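Local coordinates for protein exotoxin 6 (Staphylococcus aureus subsp. aureus Mu50, PDB 4ZYS) that is a superantigen-like staphylococcal exotoxin that probably acts in immune evasion by binding host molecules, possibly glycans, at residues A[40-51]-A[66-74]. Numbering follows the deposited sequence. Where two conformers were deposited one is given.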
ATOM      1  N   ILE A  40      11.855  -6.156   9.785  1.00 18.50           N
ATOM      2  CA  ILE A  40      11.110  -6.004  11.026  1.00 18.37           C
ATOM      3  C   ILE A  40      10.216  -7.246  11.146  1.00 20.56           C
ATOM      4  O   ILE A  40       9.516  -7.589  10.191  1.00 17.22           O
ATOM      5  CB  ILE A  40      10.341  -4.642  11.163  1.00 20.92           C
ATOM      6  CG1 ILE A  40       9.693  -4.476  12.541  1.00 21.25           C
ATOM      7  CG2 ILE A  40       9.320  -4.376  10.050  1.00 21.42           C
ATOM      8  CD1 ILE A  40       9.724  -2.981  13.094  1.00 26.51           C
ATOM      9  N   ASP A  41      10.318  -7.958  12.290  1.00 18.09           N
ATOM     10  CA  ASP A  41       9.521  -9.155  12.595  1.00 17.63           C
ATOM     11  C   ASP A  41       8.323  -8.762  13.436  1.00 23.00           C
ATOM     12  O   ASP A  41       8.481  -7.989  14.371  1.00 22.12           O
ATOM     13  CB  ASP A  41      10.351 -10.209  13.354  1.00 18.95           C
ATOM     14  CG  ASP A  41      11.342 -10.996  12.535  1.00 26.40           C
ATOM     15  OD1 ASP A  41      11.294 -10.905  11.285  1.00 25.67           O
ATOM     16  OD2 ASP A  41      12.213 -11.652  13.140  1.00 34.10           O
ATOM     17  N   VAL A  42       7.137  -9.280  13.111  1.00 19.97           N
ATOM     18  CA  VAL A  42       5.904  -8.966  13.808  1.00 20.91           C
ATOM     19  C   VAL A  42       5.121 -10.253  14.020  1.00 27.25           C
ATOM     20  O   VAL A  42       5.066 -11.094  13.110  1.00 26.65           O
ATOM     21  CB  VAL A  42       5.031  -7.921  13.029  1.00 25.58           C
ATOM     22  CG1 VAL A  42       3.901  -7.370  13.897  1.00 25.82           C
ATOM     23  CG2 VAL A  42       5.858  -6.763  12.485  1.00 25.86           C
ATOM     24  N   ILE A  43       4.458 -10.376  15.194  1.00 25.26           N
ATOM     25  CA  ILE A  43       3.499 -11.450  15.488  1.00 26.04           C
ATOM     26  C   ILE A  43       2.107 -10.810  15.523  1.00 30.74           C
ATOM     27  O   ILE A  43       1.895  -9.840  16.245  1.00 31.91           O
ATOM     28  CB  ILE A  43       3.808 -12.279  16.771  1.00 30.05           C
ATOM     29  CG1 ILE A  43       4.921 -13.302  16.483  1.00 31.52           C
ATOM     30  CG2 ILE A  43       2.552 -13.005  17.282  1.00 30.29           C
ATOM     31  CD1 ILE A  43       5.515 -14.019  17.673  1.00 38.59           C
ATOM     32  N   VAL A  44       1.204 -11.298  14.683  1.00 27.55           N
ATOM     33  CA  VAL A  44      -0.210 -10.895  14.617  1.00 28.12           C
ATOM     34  C   VAL A  44      -0.998 -12.184  14.777  1.00 34.72           C
ATOM     35  O   VAL A  44      -0.769 -13.080  13.992  1.00 33.21           O
ATOM     36  CB  VAL A  44      -0.599 -10.128  13.303  1.00 31.37           C
ATOM     37  CG1 VAL A  44      -2.110  -9.894  13.249  1.00 31.39           C
ATOM     38  CG2 VAL A  44       0.160  -8.799  13.167  1.00 30.26           C
ATOM     39  N   ASP A  45      -1.873 -12.323  15.804  1.00 34.90           N
ATOM     40  CA  ASP A  45      -2.694 -13.530  16.025  1.00 35.45           C
ATOM     41  C   ASP A  45      -1.885 -14.837  15.904  1.00 40.93           C
ATOM     42  O   ASP A  45      -2.313 -15.748  15.192  1.00 42.41           O
ATOM     43  CB  ASP A  45      -3.866 -13.576  15.022  1.00 36.96           C
ATOM     44  CG  ASP A  45      -4.803 -12.398  15.029  1.00 52.77           C
ATOM     45  OD1 ASP A  45      -5.064 -11.847  16.130  1.00 54.63           O
ATOM     46  OD2 ASP A  45      -5.345 -12.077  13.954  1.00 62.32           O
ATOM     47  N   ASN A  46      -0.698 -14.906  16.542  1.00 36.78           N
ATOM     48  CA  ASN A  46       0.218 -16.057  16.528  1.00 37.16           C
ATOM     49  C   ASN A  46       0.749 -16.409  15.091  1.00 42.32           C
ATOM     50  O   ASN A  46       1.273 -17.516  14.885  1.00 44.58           O
ATOM     51  CB  ASN A  46      -0.405 -17.283  17.208  1.00 40.91           C
ATOM     52  CG  ASN A  46      -1.115 -16.967  18.516  1.00 60.12           C
ATOM     53  OD1 ASN A  46      -2.323 -17.184  18.667  1.00 45.84           O
ATOM     54  ND2 ASN A  46      -0.376 -16.484  19.505  1.00 55.10           N
ATOM     55  N   GLN A  47       0.637 -15.446  14.138  1.00 36.30           N
ATOM     56  CA  GLN A  47       1.125 -15.549  12.760  0.50 34.84           C
ATOM     57  C   GLN A  47       2.402 -14.716  12.641  1.00 36.53           C
ATOM     58  O   GLN A  47       2.402 -13.528  12.982  1.00 33.84           O
ATOM     59  CB  GLN A  47       0.062 -15.074  11.723  0.50 35.46           C
ATOM     60  CG  GLN A  47      -1.376 -15.608  11.905  0.50 39.47           C
ATOM     61  CD  GLN A  47      -1.455 -17.112  12.025  0.50 32.14           C
ATOM     62  OE1 GLN A  47      -1.194 -17.854  11.078  0.50 26.02           O
ATOM     63  NE2 GLN A  47      -1.755 -17.590  13.216  0.50 20.88           N
ATOM     64  N   TYR A  48       3.477 -15.328  12.180  1.00 31.42           N
ATOM     65  CA  TYR A  48       4.746 -14.649  12.023  1.00 29.80           C
ATOM     66  C   TYR A  48       4.932 -14.013  10.654  1.00 28.10           C
ATOM     67  O   TYR A  48       4.717 -14.666   9.628  1.00 26.07           O
ATOM     68  CB  TYR A  48       5.872 -15.634  12.250  1.00 32.35           C
ATOM     69  CG  TYR A  48       7.050 -14.998  12.936  1.00 36.38           C
ATOM     70  CD1 TYR A  48       7.132 -14.958  14.324  1.00 37.82           C
ATOM     71  CD2 TYR A  48       8.082 -14.434  12.205  1.00 38.73           C
ATOM     72  CE1 TYR A  48       8.214 -14.369  14.969  1.00 38.74           C
ATOM     73  CE2 TYR A  48       9.181 -13.856  12.839  1.00 41.25           C
ATOM     74  CZ  TYR A  48       9.249 -13.837  14.226  1.00 45.65           C
ATOM     75  OH  TYR A  48      10.317 -13.276  14.890  1.00 45.14           O
ATOM     76  N   SER A  49       5.382 -12.748  10.651  1.00 22.31           N
ATOM     77  CA  SER A  49       5.703 -12.030   9.428  1.00 20.29           C
ATOM     78  C   SER A  49       7.068 -11.392   9.527  1.00 22.62           C
ATOM     79  O   SER A  49       7.394 -10.769  10.536  1.00 21.25           O
ATOM     80  CB  SER A  49       4.663 -10.961   9.104  1.00 21.45           C
ATOM     81  OG  SER A  49       3.418 -11.568   8.831  1.00 28.30           O
ATOM     82  N   GLN A  50       7.851 -11.530   8.456  1.00 18.90           N
ATOM     83  CA  GLN A  50       9.149 -10.892   8.291  1.00 18.90           C
ATOM     84  C   GLN A  50       8.920  -9.866   7.217  1.00 22.01           C
ATOM     85  O   GLN A  50       8.482 -10.227   6.129  1.00 21.87           O
ATOM     86  CB  GLN A  50      10.263 -11.897   7.921  1.00 19.97           C
ATOM     87  CG  GLN A  50      11.631 -11.242   7.850  1.00 22.42           C
ATOM     88  CD  GLN A  50      12.620 -12.002   6.986  1.00 41.78           C
ATOM     89  OE1 GLN A  50      12.421 -12.173   5.778  1.00 35.39           O
ATOM     90  NE2 GLN A  50      13.768 -12.373   7.558  1.00 23.76           N
ATOM     91  N   ILE A  51       9.136  -8.596   7.534  1.00 16.53           N
ATOM     92  CA  ILE A  51       8.871  -7.526   6.591  1.00 16.01           C
ATOM     93  C   ILE A  51      10.165  -6.833   6.178  1.00 22.58           C
ATOM     94  O   ILE A  51      10.879  -6.303   7.032  1.00 21.38           O
ATOM     95  CB  ILE A  51       7.870  -6.483   7.185  1.00 18.55           C
ATOM     96  CG1 ILE A  51       6.620  -7.140   7.830  1.00 17.84           C
ATOM     97  CG2 ILE A  51       7.490  -5.425   6.137  1.00 18.79           C
ATOM     98  CD1 ILE A  51       5.771  -6.195   8.767  1.00 15.01           C
ATOM     99  N   ASN A  66      10.148  -1.805  18.386  1.00 20.94           N
ATOM    100  CA  ASN A  66       9.334  -0.699  17.880  1.00 20.07           C
ATOM    101  C   ASN A  66       7.905  -1.041  18.259  1.00 27.07           C
ATOM    102  O   ASN A  66       7.316  -1.922  17.636  1.00 27.05           O
ATOM    103  CB  ASN A  66       9.493  -0.514  16.366  1.00 18.79           C
ATOM    104  CG  ASN A  66      10.817   0.070  15.954  1.00 30.29           C
ATOM    105  OD1 ASN A  66      10.956   1.282  15.762  1.00 27.61           O
ATOM    106  ND2 ASN A  66      11.821  -0.775  15.830  1.00 15.73           N
ATOM    107  N   SER A  67       7.365  -0.425  19.317  1.00 26.18           N
ATOM    108  CA  SER A  67       6.017  -0.768  19.790  1.00 26.79           C
ATOM    109  C   SER A  67       4.948   0.292  19.485  1.00 30.79           C
ATOM    110  O   SER A  67       3.911   0.329  20.159  1.00 32.20           O
ATOM    111  CB  SER A  67       6.047  -1.046  21.290  1.00 31.37           C
ATOM    112  OG  SER A  67       6.504  -2.368  21.512  1.00 36.86           O
ATOM    113  N   ASN A  68       5.167   1.108  18.449  1.00 25.15           N
ATOM    114  CA  ASN A  68       4.244   2.184  18.054  1.00 24.75           C
ATOM    115  C   ASN A  68       4.034   2.122  16.532  1.00 26.61           C
ATOM    116  O   ASN A  68       4.121   3.135  15.838  1.00 27.10           O
ATOM    117  CB  ASN A  68       4.868   3.538  18.479  1.00 25.01           C
ATOM    118  CG  ASN A  68       6.218   3.828  17.803  1.00 41.15           C
ATOM    119  OD1 ASN A  68       6.998   2.917  17.428  1.00 28.28           O
ATOM    120  ND2 ASN A  68       6.486   5.100  17.552  1.00 29.89           N
ATOM    121  N   ILE A  69       3.828   0.927  15.999  1.00 20.41           N
ATOM    122  CA  ILE A  69       3.755   0.792  14.557  1.00 17.25           C
ATOM    123  C   ILE A  69       2.434   0.226  14.111  1.00 20.08           C
ATOM    124  O   ILE A  69       1.724  -0.429  14.884  1.00 19.45           O
ATOM    125  CB  ILE A  69       4.950  -0.077  14.001  1.00 19.43           C
ATOM    126  CG1 ILE A  69       5.031  -1.477  14.651  1.00 19.20           C
ATOM    127  CG2 ILE A  69       6.277   0.652  14.112  1.00 19.89           C
ATOM    128  CD1 ILE A  69       5.609  -2.598  13.761  1.00 24.75           C
ATOM    129  N   ASP A  70       2.106   0.491  12.841  1.00 15.58           N
ATOM    130  CA  ASP A  70       0.974  -0.105  12.140  1.00 14.84           C
ATOM    131  C   ASP A  70       1.551  -0.926  11.030  1.00 18.50           C
ATOM    132  O   ASP A  70       2.590  -0.562  10.477  1.00 16.00           O
ATOM    133  CB  ASP A  70      -0.015   0.944  11.599  1.00 16.32           C
ATOM    134  CG  ASP A  70      -0.682   1.788  12.665  1.00 23.30           C
ATOM    135  OD1 ASP A  70      -0.570   1.433  13.867  1.00 23.77           O
ATOM    136  OD2 ASP A  70      -1.283   2.823  12.307  1.00 18.49           O
ATOM    137  N   VAL A  71       0.915  -2.055  10.702  1.00 16.79           N
ATOM    138  CA  VAL A  71       1.431  -2.901   9.637  1.00 15.10           C
ATOM    139  C   VAL A  71       0.318  -3.201   8.656  1.00 19.76           C
ATOM    140  O   VAL A  71      -0.845  -3.322   9.039  1.00 19.89           O
ATOM    141  CB  VAL A  71       2.149  -4.201  10.140  1.00 18.03           C
ATOM    142  CG1 VAL A  71       3.313  -3.860  11.070  1.00 17.05           C
ATOM    143  CG2 VAL A  71       1.178  -5.170  10.823  1.00 18.15           C
ATOM    144  N   PHE A  72       0.698  -3.243   7.366  1.00 16.64           N
ATOM    145  CA  PHE A  72      -0.113  -3.616   6.215  1.00 15.67           C
ATOM    146  C   PHE A  72       0.681  -4.715   5.533  1.00 20.87           C
ATOM    147  O   PHE A  72       1.680  -4.420   4.874  1.00 20.70           O
ATOM    148  CB  PHE A  72      -0.381  -2.404   5.306  1.00 16.98           C
ATOM    149  CG  PHE A  72      -1.395  -2.694   4.227  1.00 18.10           C
ATOM    150  CD1 PHE A  72      -0.999  -3.224   3.001  1.00 19.24           C
ATOM    151  CD2 PHE A  72      -2.753  -2.449   4.440  1.00 21.09           C
ATOM    152  CE1 PHE A  72      -1.939  -3.529   2.009  1.00 21.43           C
ATOM    153  CE2 PHE A  72      -3.695  -2.718   3.433  1.00 24.55           C
ATOM    154  CZ  PHE A  72      -3.278  -3.241   2.213  1.00 22.50           C
ATOM    155  N   ILE A  73       0.311  -5.984   5.789  1.00 17.60           N
ATOM    156  CA  ILE A  73       1.047  -7.170   5.347  1.00 18.11           C
ATOM    157  C   ILE A  73       0.313  -7.905   4.219  1.00 24.00           C
ATOM    158  O   ILE A  73      -0.845  -8.306   4.345  1.00 23.73           O
ATOM    159  CB  ILE A  73       1.323  -8.119   6.577  1.00 21.38           C
ATOM    160  CG1 ILE A  73       2.226  -7.427   7.645  1.00 20.90           C
ATOM    161  CG2 ILE A  73       1.870  -9.525   6.186  1.00 20.87           C
ATOM    162  CD1 ILE A  73       2.094  -8.016   9.048  1.00 17.61           C
ATOM    163  N   LEU A  74       1.047  -8.124   3.144  1.00 21.51           N
ATOM    164  CA  LEU A  74       0.666  -8.888   1.968  1.00 21.20           C
ATOM    165  C   LEU A  74       1.778  -9.931   1.725  1.00 23.33           C
ATOM    166  O   LEU A  74       2.934  -9.573   1.524  1.00 21.98           O
ATOM    167  CB  LEU A  74       0.462  -7.937   0.764  1.00 20.85           C
ATOM    168  CG  LEU A  74      -0.044  -8.553  -0.551  1.00 25.63           C
ATOM    169  CD1 LEU A  74      -0.667  -7.490  -1.398  1.00 25.40           C
ATOM    170  CD2 LEU A  74       1.111  -9.152  -1.350  1.00 29.26           C
TER
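Ile-51 sends CG1 anti to its carbonyl carbon (chi1 -48°) and extends it further (chi2 165°), which carries CD1 across to Val-71 and Ile-73. Ile-73 turns CG1 the same way (chi1 -63°). The two isoleucine side chains lie nearly perpendicular, with Ile-51 CD1 3.9 Å from Ile-73 CG1. Val-71 CG1 meets two neighbouring methyls of the hairpin, 4.1 Å from Ile-51 CD1 and 4.1 Å from Val-42 CG2. The side chains of Val-42 and Val-71 run alongside each other, pointing opposite ways. This is the interior of the OB-fold barrel. The hairpin 40-51, closed by a type I' turn from Val-44 to Gln-47, packs across strand 69-74 at close to a right angle. No hydrogen bond joins the two segments. Val-90 of strand 84-92 touches Ile-40 and Ile-51 in the same core. The buried hydroxyl of Ser-49 has OG 3.7 Å from Ile-73 CG2 and is satisfied by a hydrogen bond with Asn-84 ND2. Ile-40 CD1 spans the corner at Asn-68: it lies 4.2 Å from Ile-69 CD1, after the corner, and 4.1 Å from Asn-66 CB, before it. Asn-66 ND2 donates to Lys-62 O, and its OD1 is hydrogen-bonded elsewhere.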